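PDB 5WH8: putative carbohydrate-active enzyme from Uncultured organism, which probably hydrolyses O-glycosidic bonds in polysaccharides such as cellulose, this chain being the family 5 glycoside hydrolase part of a longer protein. Local coordinates for residues N78-K81 against D85-A88; H37-A40 against C45-E48; G18-M21 against K27-Q30. All coordinates share one frame; numbering follows the deposited sequence.

In the fold
Three local loop closures, met in series with none nested or crossed, mark opposite sides of one eight-stranded parallel barrel. Nearest the N terminus, contact 3 closes the turn leading from the small hairpin 15-17/20-22 toward the first barrel strand, 32-36. Contact 2 follows beyond that strand, folding its loop back on itself before helix 48-56. Contact 1 then settles the long loop after strand 62-68 onto the start of helix 83-100. Contacts 1 and 2 touch, Trp-80 CD2 lying 3.5 Å from Ala-40 CB, and so join two successive strand-to-helix loops. Contact 3 lies across the chain's centre, about 35 Å from contact 1 between centres.

Contact 1: N78-K81 against D85-A88; sequences NQWK and DYNA. With EDO (1,2-ethanediol), chain J.
Trp-80 presents the edge of its six-membered ring to the face of Tyr-86, a T-shaped pair with centroids 5.2 Å apart and planes inclined at 75°. The CE3-CZ3 edge does the touching: CE3 comes within 3.8 Å of Tyr-86 CE2, while CZ3 stands above the plane of the phenol ring, displaced toward its rim. Both residues send CG anti to the backbone N, at 180° for Trp-80, and the two side chains cross at about a right angle. Tyr-86 is buried, its ring also meeting Tyr-75, and Trp-80 makes a second edge-to-face pair with Tyr-89 one turn further along the helix. This is the second beta-alpha loop of a (beta/alpha)8 barrel, an excursion after strand 62-68 that doubles back onto the first turns of helix 83-100; such loops lie at the carboxyl ends of the strands, the side that carries the active site in this fold. Lys-81 buries about as much surface here as Tyr-86. Its CG lies over one face of its neighbour's indole, 3.8 Å above the plane, while CB approaches Tyr-86 N at 4.1 Å and CD runs alongside the backbone carbonyl of Asp-85. Extended as far as CE, the chain then bends, and NZ finds a hydrogen-bonding partner in a pentaethylene glycol molecule. Lys-81 NZ lies 6.7 Å from Asp-85 OD2, so any attraction between these opposite charges is probably a weak, long-range one. Further along, Asn-87 ND2 donates to O1 of an ethanediol, 2.8 Å away, and its OD1 pairs with Tyr-75 OH.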
# COMPACT_ATOMS: atom_id res chain seq x y z
N ASN A 78 10.56 -3.36 -20.20
CA ASN A 78 9.93 -3.90 -21.42
C ASN A 78 10.28 -5.38 -21.61
O ASN A 78 10.47 -5.85 -22.74
CB ASN A 78 10.34 -3.08 -22.66
CG ASN A 78 9.65 -1.74 -22.74
OD1 ASN A 78 8.45 -1.62 -22.47
ND2 ASN A 78 10.40 -0.72 -23.15
N GLN A 79 10.39 -6.13 -20.51
CA GLN A 79 10.57 -7.57 -20.58
C GLN A 79 9.30 -8.40 -20.47
O GLN A 79 9.29 -9.55 -20.92
CB GLN A 79 11.53 -8.02 -19.48
CG GLN A 79 12.96 -7.64 -19.76
CD GLN A 79 13.87 -7.88 -18.59
OE1 GLN A 79 13.50 -7.62 -17.44
NE2 GLN A 79 15.06 -8.40 -18.85
N TRP A 80 8.25 -7.86 -19.86
CA TRP A 80 7.01 -8.60 -19.65
C TRP A 80 5.87 -7.98 -20.47
O TRP A 80 5.26 -8.66 -21.32
CB TRP A 80 6.68 -8.63 -18.16
CG TRP A 80 5.41 -9.37 -17.78
CD1 TRP A 80 5.14 -10.68 -17.98
CD2 TRP A 80 4.28 -8.81 -17.09
NE1 TRP A 80 3.90 -10.99 -17.47
CE2 TRP A 80 3.35 -9.86 -16.91
CE3 TRP A 80 3.97 -7.55 -16.61
CZ2 TRP A 80 2.13 -9.67 -16.27
CZ3 TRP A 80 2.75 -7.35 -15.98
CH2 TRP A 80 1.84 -8.41 -15.82
N LYS A 81 5.58 -6.70 -20.22
CA LYS A 81 4.65 -5.89 -21.02
C LYS A 81 5.27 -4.55 -21.40
O LYS A 81 6.08 -4.03 -20.65
CB LYS A 81 3.35 -5.63 -20.23
CG LYS A 81 2.47 -6.84 -20.07
CD LYS A 81 1.20 -6.46 -19.30
CE LYS A 81 0.35 -7.66 -19.03
NZ LYS A 81 -0.41 -8.10 -20.24
N ASP A 85 0.97 -0.85 -22.06
CA ASP A 85 0.16 -2.04 -21.78
C ASP A 85 0.17 -2.41 -20.28
O ASP A 85 -0.80 -2.94 -19.76
CB ASP A 85 0.62 -3.23 -22.59
CG ASP A 85 0.31 -3.07 -24.07
OD1 ASP A 85 -0.76 -2.51 -24.39
OD2 ASP A 85 1.12 -3.54 -24.89
N TYR A 86 1.29 -2.16 -19.61
CA TYR A 86 1.37 -2.39 -18.17
C TYR A 86 0.37 -1.43 -17.50
O TYR A 86 -0.38 -1.81 -16.59
CB TYR A 86 2.82 -2.18 -17.69
CG TYR A 86 3.26 -2.90 -16.44
CD1 TYR A 86 2.41 -3.02 -15.34
CD2 TYR A 86 4.53 -3.45 -16.35
CE1 TYR A 86 2.82 -3.67 -14.18
CE2 TYR A 86 4.94 -4.11 -15.18
CZ TYR A 86 4.08 -4.19 -14.10
OH TYR A 86 4.46 -4.83 -12.93
N ASN A 87 0.30 -0.19 -18.00
CA ASN A 87 -0.72 0.77 -17.54
C ASN A 87 -2.13 0.19 -17.67
O ASN A 87 -2.97 0.34 -16.77
CB ASN A 87 -0.65 2.09 -18.34
CG ASN A 87 0.54 2.96 -17.99
OD1 ASN A 87 1.34 2.63 -17.13
ND2 ASN A 87 0.67 4.09 -18.70
N ALA A 88 -2.42 -0.46 -18.80
CA ALA A 88 -3.75 -0.98 -19.05
C ALA A 88 -4.09 -2.12 -18.08
O ALA A 88 -5.23 -2.24 -17.59
CB ALA A 88 -3.88 -1.44 -20.50
C1 EDO J . -2.03 4.36 -21.84
O1 EDO J . -0.86 4.33 -21.02
C2 EDO J . -3.01 3.25 -21.46
O2 EDO J . -2.51 1.98 -21.91

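Contact 2: H37-A40 against C45-E48; sequences HGLA and CYTE. With EDO (1,2-ethanediol), chain M.
Tyr-46 reaches across the loop with its phenol and receives a hydrogen bond at OH from the backbone N of His-37, 2.9 Å long and nearly straight at 160°. The hydroxyl has a second backbone partner in Phe-273 O, at the end of the last barrel strand. Around the ring the packing is close. Leu-39 sends one methyl, CD2, to within 3.7 Å of Tyr-46 CD2, and the two side chains meet at about a right angle. With CG turned anti to its own carbonyl carbon (chi1 -48°), the tyrosine also has Cys-45 CB over one ring face, while Tyr-89 and Met-93 of helix 83-100 touch the same side chain. Contact is slacker at the edge beside Gly-38, whose O stays 4.2 Å from Tyr-46 CE2. The imidazole of His-37 leads away from Tyr-46 altogether, toward a site occupied by ethanediol. Its ND1 accepts from Gly-38 N at 2.9 Å, the donor lying close to the ring plane, which helps fix the ring's rotation; NE2 gives a weak bond to O2 of the diol at 3.3 Å and also pairs with Glu-278. Trp-271 and Glu-278 bind the same diol, consistent with a polar pocket at the end of the barrel where family 5 enzymes hold their sugars. Since a carbonyl can only accept, the Tyr-46 hydroxyl must give its proton to Phe-273 while taking one from His-37, which makes this buried group a two-way bridge between the ends of the first and eighth strands.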
# COMPACT_ATOMS: atom_id res chain seq x y z
N HIS A 37 2.56 -9.39 -4.55
CA HIS A 37 4.01 -9.54 -4.75
C HIS A 37 4.28 -8.91 -6.14
O HIS A 37 3.45 -8.13 -6.62
CB HIS A 37 4.39 -11.03 -4.66
CG HIS A 37 5.82 -11.33 -4.32
ND1 HIS A 37 6.87 -11.01 -5.14
CD2 HIS A 37 6.35 -11.99 -3.26
CE1 HIS A 37 8.00 -11.44 -4.60
NE2 HIS A 37 7.72 -12.03 -3.45
N GLY A 38 5.40 -9.19 -6.78
CA GLY A 38 5.63 -8.65 -8.12
C GLY A 38 4.54 -9.07 -9.10
O GLY A 38 4.28 -10.26 -9.27
N LEU A 39 3.89 -8.11 -9.76
CA LEU A 39 2.78 -8.46 -10.68
C LEU A 39 3.24 -9.33 -11.86
O LEU A 39 2.53 -10.26 -12.25
CB LEU A 39 2.10 -7.18 -11.19
CG LEU A 39 1.49 -6.31 -10.08
CD1 LEU A 39 1.11 -4.94 -10.59
CD2 LEU A 39 0.27 -6.99 -9.42
N ALA A 40 4.42 -9.05 -12.41
CA ALA A 40 4.94 -9.83 -13.53
C ALA A 40 5.35 -11.24 -13.12
O ALA A 40 5.54 -12.14 -13.95
CB ALA A 40 6.12 -9.10 -14.16
N CYS A 45 -2.22 -14.93 -9.62
CA CYS A 45 -2.75 -14.59 -8.31
C CYS A 45 -3.63 -13.33 -8.27
O CYS A 45 -4.23 -13.06 -7.24
CB CYS A 45 -1.61 -14.41 -7.29
SG CYS A 45 -0.74 -15.95 -6.81
N TYR A 46 -3.69 -12.55 -9.36
CA TYR A 46 -4.34 -11.22 -9.32
C TYR A 46 -5.41 -11.17 -10.40
O TYR A 46 -5.17 -10.74 -11.54
CB TYR A 46 -3.29 -10.10 -9.46
CG TYR A 46 -2.13 -10.35 -8.52
CD1 TYR A 46 -2.36 -10.56 -7.16
CD2 TYR A 46 -0.83 -10.50 -9.00
CE1 TYR A 46 -1.30 -10.87 -6.30
CE2 TYR A 46 0.22 -10.80 -8.14
CZ TYR A 46 -0.02 -11.00 -6.80
OH TYR A 46 1.02 -11.34 -5.97
N THR A 47 -6.59 -11.64 -10.02
CA THR A 47 -7.73 -11.77 -10.94
C THR A 47 -9.03 -11.33 -10.28
O THR A 47 -9.08 -11.09 -9.06
CB THR A 47 -7.91 -13.22 -11.41
OG1 THR A 47 -8.28 -14.03 -10.28
CG2 THR A 47 -6.66 -13.78 -12.02
N GLU A 48 -10.10 -11.26 -11.06
CA GLU A 48 -11.37 -10.94 -10.46
C GLU A 48 -11.72 -11.99 -9.41
O GLU A 48 -12.18 -11.65 -8.31
CB GLU A 48 -12.48 -10.83 -11.51
CG GLU A 48 -13.78 -10.35 -10.87
CD GLU A 48 -14.85 -9.92 -11.86
OE1 GLU A 48 -14.56 -9.82 -13.07
OE2 GLU A 48 -15.99 -9.68 -11.40
C1 EDO M . 10.31 -10.97 -1.20
O1 EDO M . 9.34 -11.77 -0.52
C2 EDO M . 11.37 -11.78 -1.97
O2 EDO M . 10.81 -12.93 -2.63

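Contact 3: G18-M21 against K27-Q30. With EDO (1,2-ethanediol), chain C.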
# COMPACT_ATOMS: atom_id res chain seq x y z
N GLY A 18 -4.59 16.33 9.99
CA GLY A 18 -3.50 16.21 10.95
C GLY A 18 -2.80 14.88 10.77
O GLY A 18 -2.38 14.53 9.66
N THR A 19 -2.71 14.10 11.84
CA THR A 19 -2.03 12.82 11.78
C THR A 19 -2.94 11.67 11.40
O THR A 19 -2.49 10.51 11.39
CB THR A 19 -1.39 12.44 13.11
OG1 THR A 19 -2.42 12.34 14.11
CG2 THR A 19 -0.35 13.48 13.52
N GLN A 20 -4.20 11.97 11.09
CA GLN A 20 -5.22 10.93 10.91
C GLN A 20 -5.87 10.94 9.54
O GLN A 20 -6.31 11.97 9.04
CB GLN A 20 -6.31 11.09 11.96
CG GLN A 20 -7.37 10.00 11.91
CD GLN A 20 -6.81 8.64 12.31
OE1 GLN A 20 -6.25 8.50 13.40
NE2 GLN A 20 -6.93 7.65 11.42
N MET A 21 -5.97 9.75 8.95
CA MET A 21 -6.76 9.56 7.75
C MET A 21 -8.24 9.45 8.16
O MET A 21 -8.58 8.71 9.09
CB MET A 21 -6.28 8.31 7.00
CG MET A 21 -6.94 8.09 5.63
SD MET A 21 -6.24 6.68 4.71
CE MET A 21 -6.86 5.29 5.68
N LYS A 27 -14.75 11.04 9.91
CA LYS A 27 -14.48 10.11 11.01
C LYS A 27 -13.14 9.39 10.79
O LYS A 27 -12.83 9.03 9.66
CB LYS A 27 -15.60 9.08 11.13
CG LYS A 27 -17.01 9.64 11.34
CD LYS A 27 -18.03 8.51 11.31
CE LYS A 27 -19.43 9.00 11.62
NZ LYS A 27 -20.40 7.87 11.56
N PRO A 28 -12.35 9.17 11.86
CA PRO A 28 -11.10 8.42 11.72
C PRO A 28 -11.32 7.01 11.16
O PRO A 28 -12.28 6.34 11.56
CB PRO A 28 -10.57 8.33 13.16
CG PRO A 28 -11.21 9.49 13.86
CD PRO A 28 -12.59 9.58 13.26
N VAL A 29 -10.44 6.59 10.25
CA VAL A 29 -10.53 5.28 9.59
C VAL A 29 -9.20 4.57 9.70
O VAL A 29 -8.17 5.21 9.48
CB VAL A 29 -10.90 5.42 8.07
CG1 VAL A 29 -10.77 4.09 7.31
CG2 VAL A 29 -12.30 5.97 7.90
N GLN A 30 -9.22 3.28 10.05
CA GLN A 30 -8.06 2.38 9.95
C GLN A 30 -8.43 1.27 8.97
O GLN A 30 -9.37 0.51 9.23
CB GLN A 30 -7.69 1.79 11.33
CG GLN A 30 -6.58 0.74 11.24
CD GLN A 30 -6.36 -0.05 12.50
OE1 GLN A 30 -7.30 -0.40 13.21
NE2 GLN A 30 -5.10 -0.36 12.78
C1 EDO C . 0.05 15.69 8.04
O1 EDO C . -1.25 15.60 7.44
C2 EDO C . 1.08 15.22 7.03
O2 EDO C . 1.11 13.78 7.00
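Val-29 N donates to Met-21 O across 3.0 Å at an angle of 161°, a backbone bond that sets strand 20-22 beside the chain leading to the barrel, where Met-21 and Pro-28 have their CA atoms 6.0 Å apart. The same carbonyl oxygen is gripped a second time by the side chain of Gln-20. Here NE2 lies 3.0 Å from Met-21 O, with the acceptor almost in the amide plane, and the donor tilts modestly from the plane of the carbonyl. That bond depends on the shape of the glutamine: CG leaves anti to the backbone N, then the chain bends at chi2 (67°) and brings the amide to the carbonyl of the next residue. NE2 also forms a weak hydrogen bond with Lys-265 O. The segments belong to the entry into a (beta/alpha)8 barrel, where a two-stranded hairpin, 15-17 with 20-22, lies at the amino-terminal end of the barrel and precedes its first strand, 32-36. The turn between segments 18-21 and 27-30 carries Cys-25, disulfide-linked to Cys-316, and just beyond it Lys-27 forms a salt bridge with Glu-314, a second tie to the C-terminal region. Aliphatic contact accompanies these polar links. Gln-20 CG packs at 3.8 Å against CB of the Pro-28 ring, the two side chains crossing at about a right angle. On the buried side Met-21 bends at its last torsion, turning CE toward Val-29, with CE 4.4 Å from CG1, while Leu-31 and Ser-267 also touch the methionine. At the far end, ethanediol O1 donates to Gly-18 O over 2.7 Å.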